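Local coordinates for endonuclease and methylase LlaGI (Lactococcus lactis, PDB 5FFJ), which acts as a Type ISP restriction-modification enzyme, coupling DNA sequence recognition and methylation to a helicase-like ATPase and, in the full-length protein, a nuclease, at residues T1063-W1068 and R1158-N1163; N1080-I1085 and T1134-S1139. All blocks are in the same frame, centred on the assembly; numbering follows the deposited sequence.

Contact 1 of 2, residues T1063-W1068 and R1158-N1163; sequences TNRDAW and RFLNEN. With nucleotides of chain C.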
# COMPACT_ATOMS: atom_id res chain seq x y z
N THR A 1063 22.66 1.34 -10.50
CA THR A 1063 22.11 1.18 -11.85
C THR A 1063 20.63 1.56 -11.91
O THR A 1063 20.09 1.82 -12.98
CB THR A 1063 22.24 -0.26 -12.35
OG1 THR A 1063 21.15 -1.05 -11.84
CG2 THR A 1063 23.56 -0.89 -11.94
N ASN A 1064 19.98 1.53 -10.74
CA ASN A 1064 18.55 1.83 -10.59
C ASN A 1064 17.62 0.79 -11.25
O ASN A 1064 16.40 0.92 -11.20
CB ASN A 1064 18.22 3.23 -11.11
CG ASN A 1064 18.40 4.32 -10.05
OD1 ASN A 1064 19.42 4.36 -9.35
ND2 ASN A 1064 17.40 5.19 -9.92
N ARG A 1065 18.20 -0.24 -11.86
CA ARG A 1065 17.41 -1.30 -12.50
C ARG A 1065 18.19 -2.62 -12.48
O ARG A 1065 18.54 -3.17 -13.53
CB ARG A 1065 17.04 -0.90 -13.93
CG ARG A 1065 18.18 -0.36 -14.78
CD ARG A 1065 17.69 0.11 -16.14
NE ARG A 1065 16.78 1.25 -16.05
CZ ARG A 1065 17.15 2.53 -16.14
NH1 ARG A 1065 18.42 2.86 -16.33
NH2 ARG A 1065 16.23 3.49 -16.04
N ASP A 1066 18.45 -3.12 -11.28
CA ASP A 1066 19.31 -4.29 -11.08
C ASP A 1066 18.77 -5.55 -11.76
O ASP A 1066 19.54 -6.31 -12.35
CB ASP A 1066 19.50 -4.55 -9.58
CG ASP A 1066 20.43 -3.54 -8.92
OD1 ASP A 1066 21.08 -2.75 -9.64
OD2 ASP A 1066 20.53 -3.56 -7.67
N ALA A 1067 17.46 -5.77 -11.67
CA ALA A 1067 16.87 -7.00 -12.21
C ALA A 1067 17.15 -7.15 -13.70
O ALA A 1067 17.37 -8.26 -14.19
CB ALA A 1067 15.37 -7.02 -11.95
N TRP A 1068 17.15 -6.03 -14.42
CA TRP A 1068 17.40 -6.03 -15.86
C TRP A 1068 18.89 -6.03 -16.16
O TRP A 1068 19.37 -6.81 -16.99
CB TRP A 1068 16.75 -4.82 -16.52
CG TRP A 1068 15.25 -4.81 -16.47
CD1 TRP A 1068 14.47 -4.31 -15.47
CD2 TRP A 1068 14.36 -5.31 -17.47
NE1 TRP A 1068 13.14 -4.47 -15.78
CE2 TRP A 1068 13.05 -5.08 -17.00
CE3 TRP A 1068 14.54 -5.93 -18.70
CZ2 TRP A 1068 11.92 -5.46 -17.74
CZ3 TRP A 1068 13.42 -6.29 -19.43
CH2 TRP A 1068 12.13 -6.06 -18.94
N ARG A 1158 26.40 3.84 -19.49
CA ARG A 1158 26.01 5.17 -19.01
C ARG A 1158 24.52 5.38 -19.26
O ARG A 1158 23.80 5.97 -18.46
CB ARG A 1158 26.82 6.28 -19.69
CG ARG A 1158 28.29 5.96 -19.94
CD ARG A 1158 29.05 7.20 -20.40
NE ARG A 1158 29.59 7.97 -19.27
CZ ARG A 1158 30.88 8.04 -18.94
NH1 ARG A 1158 31.81 7.41 -19.65
NH2 ARG A 1158 31.25 8.77 -17.89
N PHE A 1159 24.09 4.89 -20.42
CA PHE A 1159 22.69 4.74 -20.75
C PHE A 1159 22.25 3.40 -20.16
O PHE A 1159 22.95 2.42 -20.34
CB PHE A 1159 22.51 4.76 -22.27
CG PHE A 1159 21.17 5.22 -22.72
CD1 PHE A 1159 20.02 4.56 -22.31
CD2 PHE A 1159 21.05 6.28 -23.61
CE1 PHE A 1159 18.78 4.97 -22.76
CE2 PHE A 1159 19.82 6.69 -24.05
CZ PHE A 1159 18.68 6.04 -23.63
N LEU A 1160 21.10 3.38 -19.47
CA LEU A 1160 20.58 2.21 -18.73
C LEU A 1160 21.24 2.01 -17.35
O LEU A 1160 20.83 1.13 -16.61
CB LEU A 1160 20.70 0.89 -19.52
CG LEU A 1160 19.44 0.45 -20.26
CD1 LEU A 1160 19.17 1.37 -21.43
CD2 LEU A 1160 19.59 -0.99 -20.72
N ASN A 1161 22.25 2.82 -17.00
CA ASN A 1161 22.70 2.92 -15.60
C ASN A 1161 22.54 4.34 -15.10
O ASN A 1161 23.19 5.26 -15.61
CB ASN A 1161 24.16 2.48 -15.43
CG ASN A 1161 24.35 0.98 -15.60
OD1 ASN A 1161 23.47 0.28 -16.08
ND2 ASN A 1161 25.52 0.49 -15.20
N GLU A 1162 21.68 4.53 -14.11
CA GLU A 1162 21.37 5.86 -13.60
C GLU A 1162 22.61 6.57 -13.05
O GLU A 1162 22.77 7.78 -13.21
CB GLU A 1162 20.30 5.77 -12.50
CG GLU A 1162 19.69 7.11 -12.11
CD GLU A 1162 18.73 7.65 -13.15
OE1 GLU A 1162 18.38 6.90 -14.09
OE2 GLU A 1162 18.31 8.82 -13.03
N ASN A 1163 23.48 5.80 -12.40
CA ASN A 1163 24.71 6.33 -11.82
C ASN A 1163 25.88 5.37 -11.99
O ASN A 1163 26.00 4.38 -11.27
CB ASN A 1163 24.50 6.64 -10.34
CG ASN A 1163 24.18 8.10 -10.09
OD1 ASN A 1163 23.06 8.44 -9.69
ND2 ASN A 1163 25.15 8.97 -10.31
P DG C 16 16.58 -1.38 -8.45
OP1 DG C 16 15.93 -2.07 -9.59
OP2 DG C 16 18.03 -1.06 -8.53
O5' DG C 16 15.78 -0.02 -8.16
C5' DG C 16 15.86 0.54 -6.86
C4' DG C 16 15.21 1.91 -6.79
O4' DG C 16 15.54 2.49 -5.51
C3' DG C 16 15.71 2.94 -7.78
O3' DG C 16 14.87 4.08 -7.77
C2' DG C 16 17.05 3.26 -7.16
C1' DG C 16 16.62 3.41 -5.70
N9 DG C 16 17.66 3.12 -4.72
C8 DG C 16 18.69 2.22 -4.82
N7 DG C 16 19.46 2.20 -3.76
C5 DG C 16 18.90 3.14 -2.91
C6 DG C 16 19.28 3.56 -1.62
O6 DG C 16 20.24 3.16 -0.94
N1 DG C 16 18.43 4.53 -1.12
C2 DG C 16 17.34 5.04 -1.78
N2 DG C 16 16.63 5.98 -1.15
N3 DG C 16 16.97 4.66 -2.99
C4 DG C 16 17.79 3.71 -3.49
P DA C 17 14.05 4.54 -9.07
OP1 DA C 17 13.08 3.45 -9.36
OP2 DA C 17 15.00 4.97 -10.12
O5' DA C 17 13.26 5.83 -8.56
C5' DA C 17 12.35 5.70 -7.46
C4' DA C 17 12.54 6.79 -6.43
O4' DA C 17 13.86 6.67 -5.84
C3' DA C 17 12.44 8.22 -6.94
O3' DA C 17 11.70 9.02 -6.02
C2' DA C 17 13.89 8.67 -7.06
C1' DA C 17 14.54 7.91 -5.92
N9 DA C 17 15.95 7.63 -6.11
C8 DA C 17 16.54 7.10 -7.22
N7 DA C 17 17.83 6.94 -7.10
C5 DA C 17 18.10 7.38 -5.82
C6 DA C 17 19.29 7.47 -5.08
N6 DA C 17 20.47 7.09 -5.57
N1 DA C 17 19.22 7.96 -3.83
C2 DA C 17 18.03 8.33 -3.35
N3 DA C 17 16.84 8.30 -3.95
C4 DA C 17 16.95 7.81 -5.19
P DG C 15 18.21 -6.66 -3.19
OP1 DG C 15 17.80 -7.69 -4.18
OP2 DG C 15 19.46 -6.86 -2.43
O5' DG C 15 18.30 -5.22 -3.89
C5' DG C 15 17.91 -5.06 -5.25
C4' DG C 15 16.97 -3.88 -5.41
O4' DG C 15 16.81 -3.22 -4.12
C3' DG C 15 17.44 -2.80 -6.38
O3' DG C 15 16.34 -2.26 -7.13
C2' DG C 15 18.09 -1.78 -5.45
C1' DG C 15 17.20 -1.86 -4.22
N9 DG C 15 17.85 -1.45 -2.97
C8 DG C 15 18.94 -2.03 -2.37
N7 DG C 15 19.28 -1.45 -1.24
C5 DG C 15 18.36 -0.43 -1.09
C6 DG C 15 18.22 0.54 -0.07
O6 DG C 15 18.92 0.69 0.95
N1 DG C 15 17.14 1.39 -0.30
C2 DG C 15 16.30 1.32 -1.39
N2 DG C 15 15.32 2.22 -1.45
N3 DG C 15 16.42 0.42 -2.35
C4 DG C 15 17.46 -0.42 -2.14
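R1065 reaches from the turn before helix 1066-1069 to the backbone of L1160, an example of a long side chain that ties a DNA-contacting turn to a distant loop, on the side away from the phosphate. From CB, which is directed at the loop 1158-1163, CG leaves between the backbone N and the carbonyl carbon (chi1 48°). CG and CD then run past L1160 O, CD coming within 3.3 Å of it. A bend at chi3 brings the guanidinium back to the same oxygen: NH1 donates to L1160 O at 3.0 Å, in the guanidinium plane but well above the carbonyl plane. NE donates to S1119 O, while NH2 shares S1121 OG with E1162 OE1, so the serine bridges two opposite charges that do not meet directly. E1162 N also donates, weakly but almost straight, to T1063 O (3.3 Å, 174°), and E1162 CB rests on N1064 CG at 3.4 Å. On the DNA side, T1063 OG1 closes an ST turn by accepting from R1065 N at 3.1 Å, and donates to D1066 OD1 at 2.8 Å. D1066 N, at the start of the short helix, donates to OP1 of DG16 of chain C at 3.2 Å. R1065 packs against M1084 of helix 1074-1096 and L1124 of helix 1122-1129, while L1160 touches both I1085 of helix 1074-1096 and Y1155 of strand 1150-1155.

Contact 2 of 2, residues N1080-I1085 and T1134-S1139; sequences NVQIMI and TQFSHS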
# COMPACT_ATOMS: atom_id res chain seq x y z
N ASN A 1080 18.30 -10.15 -21.42
CA ASN A 1080 17.37 -9.25 -20.73
C ASN A 1080 17.55 -7.79 -21.13
O ASN A 1080 16.56 -7.08 -21.36
CB ASN A 1080 17.53 -9.39 -19.21
CG ASN A 1080 16.98 -10.69 -18.67
OD1 ASN A 1080 16.06 -11.28 -19.25
ND2 ASN A 1080 17.53 -11.15 -17.55
N VAL A 1081 18.79 -7.33 -21.20
CA VAL A 1081 19.08 -5.96 -21.59
C VAL A 1081 18.54 -5.66 -22.99
O VAL A 1081 18.04 -4.56 -23.25
CB VAL A 1081 20.60 -5.67 -21.55
CG1 VAL A 1081 20.95 -4.39 -22.32
CG2 VAL A 1081 21.08 -5.57 -20.11
N GLN A 1082 18.65 -6.63 -23.89
CA GLN A 1082 18.19 -6.45 -25.26
C GLN A 1082 16.66 -6.32 -25.34
O GLN A 1082 16.16 -5.52 -26.13
CB GLN A 1082 18.66 -7.62 -26.14
CG GLN A 1082 20.12 -7.50 -26.56
CD GLN A 1082 20.60 -8.70 -27.35
OE1 GLN A 1082 20.55 -8.72 -28.58
NE2 GLN A 1082 21.08 -9.72 -26.64
N ILE A 1083 15.95 -7.09 -24.53
CA ILE A 1083 14.49 -6.95 -24.44
C ILE A 1083 14.12 -5.51 -24.11
O ILE A 1083 13.35 -4.88 -24.84
CB ILE A 1083 13.89 -7.89 -23.37
CG1 ILE A 1083 13.62 -9.28 -23.95
CG2 ILE A 1083 12.56 -7.34 -22.83
CD1 ILE A 1083 14.86 -10.06 -24.32
N MET A 1084 14.65 -5.01 -23.00
CA MET A 1084 14.34 -3.66 -22.54
C MET A 1084 14.77 -2.60 -23.55
O MET A 1084 14.04 -1.64 -23.79
CB MET A 1084 15.00 -3.40 -21.19
CG MET A 1084 14.72 -2.01 -20.63
SD MET A 1084 15.30 -1.83 -18.93
CE MET A 1084 15.18 -0.06 -18.72
N ILE A 1085 15.96 -2.76 -24.12
CA ILE A 1085 16.45 -1.80 -25.11
C ILE A 1085 15.54 -1.79 -26.33
O ILE A 1085 15.29 -0.74 -26.92
CB ILE A 1085 17.90 -2.11 -25.54
CG1 ILE A 1085 18.86 -1.72 -24.41
CG2 ILE A 1085 18.27 -1.34 -26.81
CD1 ILE A 1085 20.33 -2.00 -24.69
N THR A 1134 19.26 3.68 -28.29
CA THR A 1134 20.54 3.09 -27.92
C THR A 1134 20.88 1.85 -28.73
O THR A 1134 20.00 1.19 -29.28
CB THR A 1134 20.57 2.68 -26.45
OG1 THR A 1134 19.47 1.81 -26.17
CG2 THR A 1134 20.48 3.87 -25.57
N GLN A 1135 22.17 1.55 -28.78
CA GLN A 1135 22.65 0.27 -29.27
C GLN A 1135 22.99 -0.60 -28.07
O GLN A 1135 23.46 -0.09 -27.05
CB GLN A 1135 23.87 0.44 -30.18
CG GLN A 1135 23.55 0.92 -31.59
CD GLN A 1135 24.73 0.74 -32.53
OE1 GLN A 1135 25.86 0.51 -32.09
NE2 GLN A 1135 24.48 0.84 -33.83
N PHE A 1136 22.75 -1.89 -28.19
CA PHE A 1136 23.20 -2.84 -27.19
C PHE A 1136 24.65 -3.20 -27.44
O PHE A 1136 24.99 -3.79 -28.47
CB PHE A 1136 22.34 -4.10 -27.18
CG PHE A 1136 22.99 -5.27 -26.50
CD1 PHE A 1136 23.08 -5.31 -25.12
CD2 PHE A 1136 23.51 -6.31 -27.24
CE1 PHE A 1136 23.69 -6.39 -24.49
CE2 PHE A 1136 24.12 -7.38 -26.62
CZ PHE A 1136 24.21 -7.42 -25.24
N SER A 1137 25.52 -2.84 -26.50
CA SER A 1137 26.94 -3.12 -26.60
C SER A 1137 27.31 -4.31 -25.72
O SER A 1137 27.44 -4.17 -24.50
CB SER A 1137 27.76 -1.89 -26.19
OG SER A 1137 27.27 -0.72 -26.81
N HIS A 1138 27.47 -5.48 -26.33
CA HIS A 1138 27.78 -6.69 -25.59
C HIS A 1138 29.10 -6.57 -24.84
O HIS A 1138 29.33 -7.24 -23.83
CB HIS A 1138 27.83 -7.89 -26.53
CG HIS A 1138 28.09 -9.19 -25.83
ND1 HIS A 1138 29.36 -9.66 -25.57
CD2 HIS A 1138 27.24 -10.12 -25.33
CE1 HIS A 1138 29.28 -10.82 -24.94
NE2 HIS A 1138 28.01 -11.12 -24.79
N SER A 1139 29.98 -5.69 -25.33
CA SER A 1139 31.28 -5.47 -24.70
C SER A 1139 31.16 -4.79 -23.34
O SER A 1139 32.10 -4.78 -22.56
CB SER A 1139 32.16 -4.63 -25.62
OG SER A 1139 31.58 -3.36 -25.86
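F1136 lies flat against the side chain of Q1082, a CH-pi contact continued as an amide-on-ring stack, by which residues 1134-1139 pack on helix 1074-1096 in the specificity domain. Q1082 CG stands over one ring face, 3.7 Å from the centroid and 17° off the normal. Beyond it the extended chain carries the amide across CD2 and CE2, its plane only 5° from that of the ring. NE2 donates to S1078 O one turn back in the helix, which fixes the amide's rotation. The opposite face of the ring meets H1138 N, two residues on, offset toward the rim. With CG anti to the backbone N (chi1 162°), the phenyl group swings over the helix, where V1081 CG1 approaches CD1 obliquely at 3.6 Å. I1085 crosses F1136 at about a right angle, its CD1 near the ring plane and 3.8 Å from F1136 CB. With an alanine here the contact at CB would remain, but the loss of the ring would probably leave V1081 CG1 without its aromatic neighbour and the Q1082 amide without its stacking partner. One turn along the helix from V1081, the other branch of I1085 meets T1134, two residues before F1136, CG2 lying 3.4 Å from T1134 OG1.

From the N terminus of the specificity region, the chain passes the DNA-contacting turn 1063-1068, enters helix 1074-1096 and runs through 1080-1085. Helix 1122-1129 follows before 1134-1139 returns to the long helix, so contact 2 closes a loop of 48 intervening residues. Strands 1141-1147 and 1150-1155 come next, and 1158-1163 then closes the wider loop of contact 1, within which contact 2 is nested. The two also touch directly: F1159 packs on T1134, while W1068 lies against M1084. Helix 1074-1096 thus belongs to contact 2 and also packs on contact 1, linking the turn at the DNA phosphates to the more peripheral loop before strand 1141-1147.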